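Local coordinates for 5-Carboxyvanillate Decarboxylase (Novosphingobium aromaticivorans, PDB 4QRN), which probably removes the 5-carboxyl group of 5-carboxyvanillate as a metal-dependent decarboxylase of the amidohydrolase superfamily, here holding manganese and a nitro-substituted inhibitor, at residues Ala43-Glu48 against Arg87-Gly92. Sequence-based numbering, arbitrary orientation.
Sequences AFATRE and RLLDLG
A45 and F44 meet L88, L89 and L91 where the first strand of the amidohydrolase (beta/alpha) barrel, 38-44, runs out at the metal-bearing end and is met by the end of helix 79-89 and the residues that follow it; the two paths run nearly at right angles (89°). One direct hydrogen bond joins the backbones: A45 N gives its hydrogen to L88 O at 2.9 Å (N-H...O 160°). The same oxygen also takes a CA-H...O contact from F44. Placing F44 CG between its own backbone N and carbonyl carbon (chi1 72°) swings the ring away from L88 O and leaves CB and the near ring atoms to the methyls of L91: CD2 lies 3.7 Å from F44 CB, while CD1 comes up obliquely beside ring atom CD2. L136 of helix 122-142 also touches F44, and T135 and A139 of that helix touch L91. The A45 methyl touches two leucines from directions roughly at right angles, its CB 3.8 Å from L88 CB and 4.0 Å from L89 CD2. L88 reaches further back along the strand, its CD2 packing on the methyl of A43, a residue whose side chain lies about 5 Å from the bound manganese (nearest atoms). Towards the more open side, L89 CD2 sits 3.4 Å from R47 N, at the start of helix 47-59. Beside it a water bridges the segments, donating to A45 O and L89 O, each at 2.7 Å.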
# COMPACT_ATOMS: atom_id res chain seq x y z
N ALA A 43 2.02 2.05 -22.76
CA ALA A 43 0.81 2.85 -22.93
C ALA A 43 0.79 3.65 -24.24
O ALA A 43 1.84 4.11 -24.73
CB ALA A 43 0.69 3.82 -21.77
N PHE A 44 -0.43 3.87 -24.75
CA PHE A 44 -0.63 4.83 -25.84
C PHE A 44 -1.93 5.58 -25.58
O PHE A 44 -2.73 5.19 -24.72
CB PHE A 44 -0.68 4.15 -27.22
CG PHE A 44 -1.93 3.38 -27.45
CD1 PHE A 44 -2.02 2.07 -26.98
CD2 PHE A 44 -3.01 3.94 -28.11
CE1 PHE A 44 -3.17 1.32 -27.12
CE2 PHE A 44 -4.21 3.18 -28.27
CZ PHE A 44 -4.27 1.87 -27.78
N ALA A 45 -2.12 6.69 -26.30
CA ALA A 45 -3.33 7.50 -26.19
C ALA A 45 -3.88 7.76 -27.58
O ALA A 45 -3.14 7.64 -28.57
CB ALA A 45 -3.03 8.85 -25.53
N THR A 46 -5.16 8.14 -27.65
CA THR A 46 -5.68 8.71 -28.88
C THR A 46 -6.05 10.16 -28.59
O THR A 46 -6.56 10.51 -27.52
CB THR A 46 -6.89 7.94 -29.46
OG1 THR A 46 -8.05 8.17 -28.66
CG2 THR A 46 -6.58 6.44 -29.58
N ARG A 47 -5.82 11.01 -29.57
CA ARG A 47 -6.08 12.43 -29.41
C ARG A 47 -7.55 12.68 -29.10
O ARG A 47 -7.88 13.55 -28.28
CB ARG A 47 -5.66 13.17 -30.69
CG ARG A 47 -5.72 14.70 -30.62
CD ARG A 47 -4.68 15.26 -29.65
NE ARG A 47 -5.34 15.73 -28.45
CZ ARG A 47 -4.75 16.36 -27.45
NH1 ARG A 47 -3.44 16.57 -27.45
NH2 ARG A 47 -5.49 16.75 -26.42
N GLU A 48 -8.44 11.94 -29.76
CA GLU A 48 -9.86 12.21 -29.54
C GLU A 48 -10.30 11.85 -28.12
O GLU A 48 -11.17 12.53 -27.57
CB GLU A 48 -10.75 11.53 -30.58
CG GLU A 48 -10.66 10.04 -30.60
CD GLU A 48 -11.45 9.42 -31.74
OE1 GLU A 48 -11.97 10.16 -32.62
OE2 GLU A 48 -11.54 8.17 -31.76
N ARG A 87 4.82 11.13 -26.88
CA ARG A 87 5.11 9.71 -27.03
C ARG A 87 3.83 8.87 -26.96
O ARG A 87 3.70 7.90 -27.72
CB ARG A 87 6.14 9.24 -26.00
CG ARG A 87 7.55 9.71 -26.33
CD ARG A 87 8.51 9.36 -25.24
NE ARG A 87 9.87 9.60 -25.69
CZ ARG A 87 10.84 10.13 -24.96
NH1 ARG A 87 10.62 10.48 -23.70
NH2 ARG A 87 12.04 10.28 -25.51
N LEU A 88 2.92 9.20 -26.06
CA LEU A 88 1.67 8.44 -25.97
C LEU A 88 0.95 8.38 -27.30
O LEU A 88 0.37 7.35 -27.67
CB LEU A 88 0.72 9.09 -24.97
CG LEU A 88 1.01 8.84 -23.49
CD1 LEU A 88 0.13 9.77 -22.65
CD2 LEU A 88 0.75 7.38 -23.11
N LEU A 89 0.96 9.50 -28.02
CA LEU A 89 0.14 9.63 -29.22
C LEU A 89 0.73 8.91 -30.43
O LEU A 89 0.03 8.71 -31.43
CB LEU A 89 -0.12 11.11 -29.51
CG LEU A 89 -1.08 11.76 -28.50
CD1 LEU A 89 -0.99 13.29 -28.59
CD2 LEU A 89 -2.51 11.28 -28.64
N ASP A 90 2.00 8.52 -30.36
CA ASP A 90 2.65 7.88 -31.51
C ASP A 90 2.52 6.36 -31.40
O ASP A 90 2.81 5.78 -30.36
CB ASP A 90 4.13 8.25 -31.58
CG ASP A 90 4.74 7.85 -32.90
OD1 ASP A 90 4.70 8.68 -33.83
OD2 ASP A 90 5.26 6.72 -33.04
N LEU A 91 2.06 5.76 -32.50
CA LEU A 91 1.99 4.30 -32.65
C LEU A 91 2.76 3.86 -33.89
O LEU A 91 2.34 2.97 -34.61
CB LEU A 91 0.54 3.84 -32.76
CG LEU A 91 -0.22 3.81 -31.45
CD1 LEU A 91 -1.69 3.54 -31.72
CD2 LEU A 91 0.36 2.74 -30.51
N GLY A 92 3.89 4.49 -34.12
CA GLY A 92 4.63 4.29 -35.35
C GLY A 92 6.13 4.41 -35.18
O GLY A 92 6.69 3.91 -34.21
O HOH W 1 -2.60 8.01 -31.23